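Local coordinates for metallo-beta-lactamase domain-containing protein (Thermotoga maritima, PDB 3H3E), which binds zinc in a metallo-beta-lactamase fold and is of unsettled function, possibly acting as a metal-dependent hydrolase or a transferase, at residues F50-N53 with A54-L57; A105-N108 with E109-Y112; D244-K247 with R248-G252. The protein carries 2 engineered substitutions. All blocks are in the same frame, centred on the assembly; numbering follows the deposited sequence.

Overall arrangement
All three contacts are turns of helices outside the two mixed sheets of a metallo-beta-lactamase fold. Contacts 1 and 2 go with the sheet of strands 40-42, 64-66 and 115-119; contact 3 goes with the other, beside strand 231-235. The centres of contacts 1 and 2 are about 23 Å apart, of 1 and 3 about 31 Å, and of 2 and 3 about 40 Å, the last pair on opposite sides of the chain's centre. None touches another. Contact 2 stands back from the zinc held by His69, His71 and His182: the Trp107 side chain is about 8 Å from those of His69 and His71 and about 11 Å from the metal. Contacts 1 and 3 lie away from it.

Contact 1: F50-N53 with A54-L57; sequences FLKN and ARKL
The guanidinium of Arg55 folds back over the helix, so that the carbonyl oxygen of Leu51 lies over the centre of one of its faces, 4.1 Å above the plane. Lys52 meets the same group obliquely, its CG 3.9 Å from Arg55 NH2. The ring of Phe50 has CG of the adjacent Leu51 over one face, offset toward the rim. Arg55 reaches back along the helix because CG stands beside the backbone N and the chain then bends at chi3 (-78°); its aliphatic part stays low, with CG 3.5 Å from Leu51 O. That oxygen is already taken from the backbone side, accepting a hydrogen bond of 2.8 Å from Arg55 N. The bonds from Ala54 N to Phe50 O (2.9 Å) and from Lys56 N to Lys52 O repeat the alpha-helical pattern. The last such bond, from Leu57 N to Asn53 O, is 3.1 Å long and more bent (136°), where the helix gives way to loop. The CG of Leu57 also comes to 3.4 Å from Asn53 O, turning this side chain back under the final turn. Two positive ends run along the same flank, Lys52 NZ and Arg55 NH2 being 6.0 Å apart; Lys52 is also tied to Asp48 by a salt bridge, which probably eases any repulsion. Asn53 points its amide off the helix, hydrogen-bonding Leu18 O through ND2 and Glu28 N through OD1. This helix is the crossover between strands 40-42 and 64-66 in a beta-alpha-beta unit; Phe50 and Ala54 on its inner side, with Leu57 just past its end, pack on Leu18 of strand 13-19, and Phe27 of a loop lies against Asn53, Lys56 and Leu57.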
loop_
_atom_site.group_PDB
_atom_site.type_symbol
_atom_site.label_atom_id
_atom_site.label_comp_id
_atom_site.label_asym_id
_atom_site.label_seq_id
_atom_site.Cartn_x
_atom_site.Cartn_y
_atom_site.Cartn_z
ATOM N N PHE A 50 -11.988 6.978 5.234
ATOM C CA PHE A 50 -11.637 5.799 6.011
ATOM C C PHE A 50 -12.321 5.768 7.385
ATOM O O PHE A 50 -12.755 4.712 7.830
ATOM C CB PHE A 50 -10.113 5.642 6.127
ATOM C CG PHE A 50 -9.459 6.599 7.095
ATOM C CD1 PHE A 50 -9.484 7.964 6.873
ATOM C CD2 PHE A 50 -8.784 6.122 8.210
ATOM C CE1 PHE A 50 -8.875 8.844 7.766
ATOM C CE2 PHE A 50 -8.166 6.995 9.088
ATOM C CZ PHE A 50 -8.218 8.366 8.866
ATOM N N LEU A 51 -12.435 6.924 8.042
ATOM C CA LEU A 51 -13.050 7.006 9.372
ATOM C C LEU A 51 -14.536 6.765 9.321
ATOM O O LEU A 51 -15.115 6.144 10.214
ATOM C CB LEU A 51 -12.850 8.388 9.970
ATOM C CG LEU A 51 -11.543 8.661 10.696
ATOM C CD1 LEU A 51 -11.449 10.148 11.057
ATOM C CD2 LEU A 51 -11.469 7.791 11.921
ATOM N N LYS A 52 -15.162 7.312 8.288
ATOM C CA LYS A 52 -16.599 7.224 8.153
ATOM C C LYS A 52 -16.981 5.784 7.864
ATOM O O LYS A 52 -17.950 5.266 8.424
ATOM C CB LYS A 52 -17.083 8.167 7.068
ATOM C CG LYS A 52 -16.840 9.622 7.398
ATOM C CD LYS A 52 -17.841 10.520 6.683
ATOM C CE LYS A 52 -17.236 11.270 5.500
ATOM N NZ LYS A 52 -17.074 12.727 5.803
ATOM N N ASN A 53 -16.196 5.124 7.018
ATOM C CA ASN A 53 -16.382 3.696 6.766
ATOM C C ASN A 53 -16.144 2.867 8.014
ATOM O O ASN A 53 -16.895 1.941 8.298
ATOM C CB ASN A 53 -15.505 3.210 5.609
ATOM C CG ASN A 53 -15.981 3.740 4.267
ATOM O OD1 ASN A 53 -17.158 4.078 4.102
ATOM N ND2 ASN A 53 -15.069 3.829 3.306
ATOM N N ALA A 54 -15.108 3.213 8.768
ATOM C CA ALA A 54 -14.828 2.548 10.034
ATOM C C ALA A 54 -15.986 2.691 11.024
ATOM O O ALA A 54 -16.388 1.713 11.658
ATOM C CB ALA A 54 -13.536 3.061 10.629
ATOM N N ARG A 55 -16.530 3.900 11.153
ATOM C CA ARG A 55 -17.699 4.108 12.007
ATOM C C ARG A 55 -18.883 3.298 11.514
ATOM O O ARG A 55 -19.632 2.745 12.308
ATOM C CB ARG A 55 -18.064 5.584 12.101
ATOM C CG ARG A 55 -17.162 6.370 13.050
ATOM C CD ARG A 55 -17.781 7.718 13.450
ATOM N NE ARG A 55 -17.629 8.718 12.395
ATOM C CZ ARG A 55 -16.553 9.484 12.234
ATOM N NH1 ARG A 55 -15.523 9.379 13.065
ATOM N NH2 ARG A 55 -16.505 10.355 11.237
ATOM N N LYS A 56 -19.045 3.215 10.199
ATOM C CA LYS A 56 -20.098 2.392 9.614
ATOM C C LYS A 56 -19.966 0.942 10.086
ATOM O O LYS A 56 -20.966 0.253 10.268
ATOM C CB LYS A 56 -20.077 2.496 8.079
ATOM C CG LYS A 56 -20.941 1.475 7.337
ATOM C CD LYS A 56 -22.417 1.838 7.403
ATOM C CE LYS A 56 -23.324 0.624 7.213
ATOM N NZ LYS A 56 -24.665 0.856 7.841
ATOM N N LEU A 57 -18.737 0.482 10.299
ATOM C CA LEU A 57 -18.497 -0.885 10.775
ATOM C C LEU A 57 -18.350 -0.929 12.287
ATOM O O LEU A 57 -18.111 -1.986 12.860
ATOM C CB LEU A 57 -17.228 -1.454 10.157
ATOM C CG LEU A 57 -17.123 -1.387 8.643
ATOM C CD1 LEU A 57 -15.680 -1.295 8.207
ATOM C CD2 LEU A 57 -17.791 -2.593 8.036
#

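Contact 2: A105-N108 with E109-Y112; sequences ADWN and EVLY. Engineered in segment 109-112: Tyr112 (natural residue Lys).
Asp106 O is the first carbonyl to be gripped by the helix that follows, accepting a 3.0 Å hydrogen bond from Val110 N. A second, weak bond reaches the same oxygen from Glu109 N at 3.3 Å. One residue on, Leu111 N bonds to Trp107 O at 2.9 Å, and by then the helix is established. Just ahead of it the chain makes an inverse gamma turn centred on Asp106, closed by a weak bond from Trp107 N to Ala105 O. Asp106 both centres the turn and occupies the N-cap position of helix 107-113. This short helix leads into strand 115-119, at the edge of one of the two mixed sheets of the metallo-beta-lactamase fold. With CG opposite the backbone N across the first torsion (-166°), the Asp106 carboxylate leans toward Glu109, bringing OD2 to 3.7 Å from Glu109 CB. The two side chains pass at a slant with their carboxylate planes 49° apart, and Asp106 OD2 is also 3.7 Å from Glu109 OE1. Such like charges probably repel, although the nearby helix start should soften the effect and one carboxylate may hold its proton more readily. On the buried side Trp107 and Val110 run alongside each other; Val110 CG1 meets CE3 of the Trp107 indole at 4.0 Å. Leu111 adds a looser apolar touch from CD1 to Trp107 CB at 4.4 Å. The indole is lined on one face by Ala105 CB, set toward the rim, and also packs on Ala75 of helix 72-75, while Val110 rests on Leu78 and Leu79. The engineered Tyr112, lysine in the natural protein, sends its ring away from the preceding turn.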
loop_
_atom_site.group_PDB
_atom_site.type_symbol
_atom_site.label_atom_id
_atom_site.label_comp_id
_atom_site.label_asym_id
_atom_site.label_seq_id
_atom_site.Cartn_x
_atom_site.Cartn_y
_atom_site.Cartn_z
ATOM N N ALA A 105 2.244 15.335 1.290
ATOM C CA ALA A 105 1.431 15.346 2.494
ATOM C C ALA A 105 1.888 16.455 3.447
ATOM O O ALA A 105 3.042 16.885 3.421
ATOM C CB ALA A 105 1.494 13.995 3.174
ATOM N N ASP A 106 0.975 16.917 4.292
ATOM C CA ASP A 106 1.272 17.999 5.215
ATOM C C ASP A 106 1.854 17.426 6.498
ATOM O O ASP A 106 1.158 17.272 7.489
ATOM C CB ASP A 106 0.009 18.833 5.492
ATOM C CG ASP A 106 0.316 20.159 6.175
ATOM O OD1 ASP A 106 1.480 20.379 6.564
ATOM O OD2 ASP A 106 -0.606 20.987 6.332
ATOM N N TRP A 107 3.139 17.107 6.472
ATOM C CA TRP A 107 3.784 16.458 7.612
ATOM C C TRP A 107 3.938 17.389 8.797
ATOM O O TRP A 107 4.027 16.926 9.930
ATOM C CB TRP A 107 5.149 15.859 7.221
ATOM C CG TRP A 107 5.010 14.831 6.164
ATOM C CD1 TRP A 107 5.344 14.955 4.849
ATOM C CD2 TRP A 107 4.434 13.534 6.314
ATOM N NE1 TRP A 107 5.024 13.806 4.173
ATOM C CE2 TRP A 107 4.469 12.916 5.053
ATOM C CE3 TRP A 107 3.902 12.828 7.396
ATOM C CZ2 TRP A 107 3.998 11.620 4.847
ATOM C CZ3 TRP A 107 3.434 11.554 7.192
ATOM C CH2 TRP A 107 3.482 10.960 5.922
ATOM N N ASN A 108 3.978 18.696 8.543
ATOM C CA ASN A 108 4.130 19.653 9.632
ATOM C C ASN A 108 2.945 19.550 10.556
ATOM O O ASN A 108 3.084 19.600 11.773
ATOM C CB ASN A 108 4.242 21.081 9.107
ATOM C CG ASN A 108 5.521 21.319 8.355
ATOM O OD1 ASN A 108 6.607 20.939 8.807
ATOM N ND2 ASN A 108 5.407 21.949 7.189
ATOM N N GLU A 109 1.775 19.403 9.955
ATOM C CA GLU A 109 0.545 19.298 10.703
ATOM C C GLU A 109 0.388 17.903 11.278
ATOM O O GLU A 109 0.007 17.724 12.428
ATOM C CB GLU A 109 -0.632 19.625 9.794
ATOM C CG GLU A 109 -1.940 19.761 10.525
ATOM C CD GLU A 109 -2.772 20.912 10.003
ATOM O OE1 GLU A 109 -2.169 21.924 9.578
ATOM O OE2 GLU A 109 -4.022 20.805 10.025
ATOM N N VAL A 110 0.687 16.911 10.461
ATOM C CA VAL A 110 0.517 15.520 10.852
ATOM C C VAL A 110 1.362 15.174 12.065
ATOM O O VAL A 110 0.921 14.469 12.955
ATOM C CB VAL A 110 0.870 14.573 9.675
ATOM C CG1 VAL A 110 0.977 13.130 10.149
ATOM C CG2 VAL A 110 -0.158 14.715 8.561
ATOM N N LEU A 111 2.581 15.681 12.094
ATOM C CA LEU A 111 3.523 15.360 13.158
ATOM C C LEU A 111 3.351 16.268 14.389
ATOM O O LEU A 111 3.939 16.028 15.450
ATOM C CB LEU A 111 4.954 15.397 12.610
ATOM C CG LEU A 111 5.263 14.372 11.501
ATOM C CD1 LEU A 111 6.722 14.428 11.102
ATOM C CD2 LEU A 111 4.879 12.936 11.892
ATOM N N TYR A 112 2.527 17.299 14.233
ATOM C CA TYR A 112 2.078 18.125 15.335
ATOM C C TYR A 112 1.115 17.342 16.211
ATOM O O TYR A 112 1.306 17.245 17.418
ATOM C CB TYR A 112 1.370 19.369 14.799
ATOM C CG TYR A 112 0.929 20.338 15.885
ATOM C CD1 TYR A 112 1.846 21.186 16.491
ATOM C CD2 TYR A 112 -0.398 20.405 16.305
ATOM C CE1 TYR A 112 1.468 22.063 17.476
ATOM C CE2 TYR A 112 -0.786 21.289 17.288
ATOM C CZ TYR A 112 0.159 22.119 17.873
ATOM O OH TYR A 112 -0.184 23.014 18.862
#

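Contact 3: D244-K247 with R248-G252; sequences DIFK and REFLG
Arg248 lies back across Ile245, its CG 3.6 Å from Ile245 O and its guanidinium under Ile245 CG1, which sits above one face toward the rim. The arm is straight from CG to NE, but the residue is poorly ordered, so this placement is approximate. A weak salt-bridging hydrogen bond of 3.4 Å ties Arg248 NE to Glu249 OE2. Glu249 in turn follows the flank of Ile245, its OE1 4.1 Å from Ile245 CG2; the Ile245 side chain also packs on Ile217 of helix 214-226. All this happens at the C-terminal end of helix 240-249, the crossover of a beta-alpha-beta unit joining strand 231-235 to strand 253-254. The backbone bonds donated by Arg248 and Glu249 are weak; the last firm one runs from Phe250 N to Phe246 O, at 2.8 Å. Phe250 is where the chain leaves helical geometry. Its side chain slants across that of Phe246, Phe250 CB 4.2 Å from Phe246 CD1, and CG set opposite the backbone N (chi1 179°) carries the ring away from residues 244-247, toward Phe224 and Asn225. Both phenylalanines pack on Val232; Phe246 also meets Phe224 edge-to-face.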
loop_
_atom_site.group_PDB
_atom_site.type_symbol
_atom_site.label_atom_id
_atom_site.label_comp_id
_atom_site.label_asym_id
_atom_site.label_seq_id
_atom_site.Cartn_x
_atom_site.Cartn_y
_atom_site.Cartn_z
ATOM N N ASP A 244 -8.009 -7.197 -15.674
ATOM C CA ASP A 244 -8.501 -8.137 -16.681
ATOM C C ASP A 244 -7.402 -9.117 -17.058
ATOM O O ASP A 244 -7.655 -10.309 -17.228
ATOM C CB ASP A 244 -9.017 -7.413 -17.936
ATOM C CG ASP A 244 -10.420 -6.837 -17.760
ATOM O OD1 ASP A 244 -11.043 -7.044 -16.692
ATOM O OD2 ASP A 244 -10.899 -6.169 -18.702
ATOM N N ILE A 245 -6.178 -8.615 -17.188
ATOM C CA ILE A 245 -5.035 -9.480 -17.484
ATOM C C ILE A 245 -4.764 -10.466 -16.344
ATOM O O ILE A 245 -4.528 -11.649 -16.591
ATOM C CB ILE A 245 -3.766 -8.667 -17.795
ATOM C CG1 ILE A 245 -3.938 -7.906 -19.117
ATOM C CG2 ILE A 245 -2.548 -9.572 -17.827
ATOM C CD1 ILE A 245 -2.812 -6.942 -19.428
ATOM N N PHE A 246 -4.810 -9.981 -15.101
ATOM C CA PHE A 246 -4.722 -10.859 -13.931
ATOM C C PHE A 246 -5.794 -11.940 -14.007
ATOM O O PHE A 246 -5.497 -13.115 -13.847
ATOM C CB PHE A 246 -4.866 -10.085 -12.608
ATOM C CG PHE A 246 -3.560 -9.650 -11.990
ATOM C CD1 PHE A 246 -2.972 -10.394 -10.981
ATOM C CD2 PHE A 246 -2.936 -8.475 -12.389
ATOM C CE1 PHE A 246 -1.770 -9.990 -10.398
ATOM C CE2 PHE A 246 -1.737 -8.064 -11.813
ATOM C CZ PHE A 246 -1.157 -8.825 -10.818
ATOM N N LYS A 247 -7.042 -11.555 -14.253
ATOM C CA LYS A 247 -8.126 -12.540 -14.291
ATOM C C LYS A 247 -7.919 -13.634 -15.348
ATOM O O LYS A 247 -8.337 -14.777 -15.151
ATOM C CB LYS A 247 -9.503 -11.881 -14.453
ATOM C CG LYS A 247 -9.927 -10.976 -13.285
ATOM C CD LYS A 247 -11.448 -10.943 -13.119
ATOM C CE LYS A 247 -11.926 -9.941 -12.055
ATOM N NZ LYS A 247 -12.498 -8.683 -12.644
ATOM N N ARG A 248 -7.255 -13.298 -16.452
ATOM C CA ARG A 248 -7.111 -14.252 -17.552
ATOM C C ARG A 248 -5.777 -14.997 -17.568
ATOM O O ARG A 248 -5.619 -15.952 -18.325
ATOM C CB ARG A 248 -7.357 -13.582 -18.916
ATOM C CG ARG A 248 -6.098 -13.040 -19.577
ATOM C CD ARG A 248 -6.202 -12.977 -21.099
ATOM N NE ARG A 248 -5.016 -12.350 -21.686
ATOM C CZ ARG A 248 -4.993 -11.132 -22.228
ATOM N NH1 ARG A 248 -6.100 -10.400 -22.280
ATOM N NH2 ARG A 248 -3.861 -10.648 -22.727
ATOM N N GLU A 249 -4.819 -14.576 -16.748
ATOM C CA GLU A 249 -3.493 -15.196 -16.777
ATOM C C GLU A 249 -2.965 -15.649 -15.416
ATOM O O GLU A 249 -2.072 -16.489 -15.331
ATOM C CB GLU A 249 -2.494 -14.266 -17.450
ATOM C CG GLU A 249 -2.740 -14.122 -18.937
ATOM C CD GLU A 249 -1.668 -13.315 -19.623
ATOM O OE1 GLU A 249 -0.661 -12.996 -18.958
ATOM O OE2 GLU A 249 -1.832 -13.000 -20.823
ATOM N N PHE A 250 -3.511 -15.083 -14.352
ATOM C CA PHE A 250 -3.110 -15.464 -13.011
ATOM C C PHE A 250 -3.736 -16.815 -12.700
ATOM O O PHE A 250 -4.928 -17.013 -12.906
ATOM C CB PHE A 250 -3.551 -14.400 -12.008
ATOM C CG PHE A 250 -3.198 -14.713 -10.580
ATOM C CD1 PHE A 250 -1.878 -14.860 -10.189
ATOM C CD2 PHE A 250 -4.190 -14.821 -9.618
ATOM C CE1 PHE A 250 -1.553 -15.132 -8.880
ATOM C CE2 PHE A 250 -3.872 -15.092 -8.302
ATOM C CZ PHE A 250 -2.550 -15.250 -7.936
ATOM N N LEU A 251 -2.915 -17.739 -12.216
ATOM C CA LEU A 251 -3.326 -19.113 -11.954
ATOM C C LEU A 251 -4.160 -19.272 -10.686
ATOM O O LEU A 251 -4.762 -20.317 -10.456
ATOM C CB LEU A 251 -2.088 -20.001 -11.871
ATOM C CG LEU A 251 -1.307 -20.140 -13.178
ATOM C CD1 LEU A 251 -0.129 -21.042 -12.997
ATOM C CD2 LEU A 251 -2.200 -20.664 -14.273
ATOM N N GLY A 252 -4.204 -18.232 -9.865
ATOM C CA GLY A 252 -4.945 -18.291 -8.620
ATOM C C GLY A 252 -6.238 -17.500 -8.657
ATOM O O GLY A 252 -6.806 -17.250 -9.726
#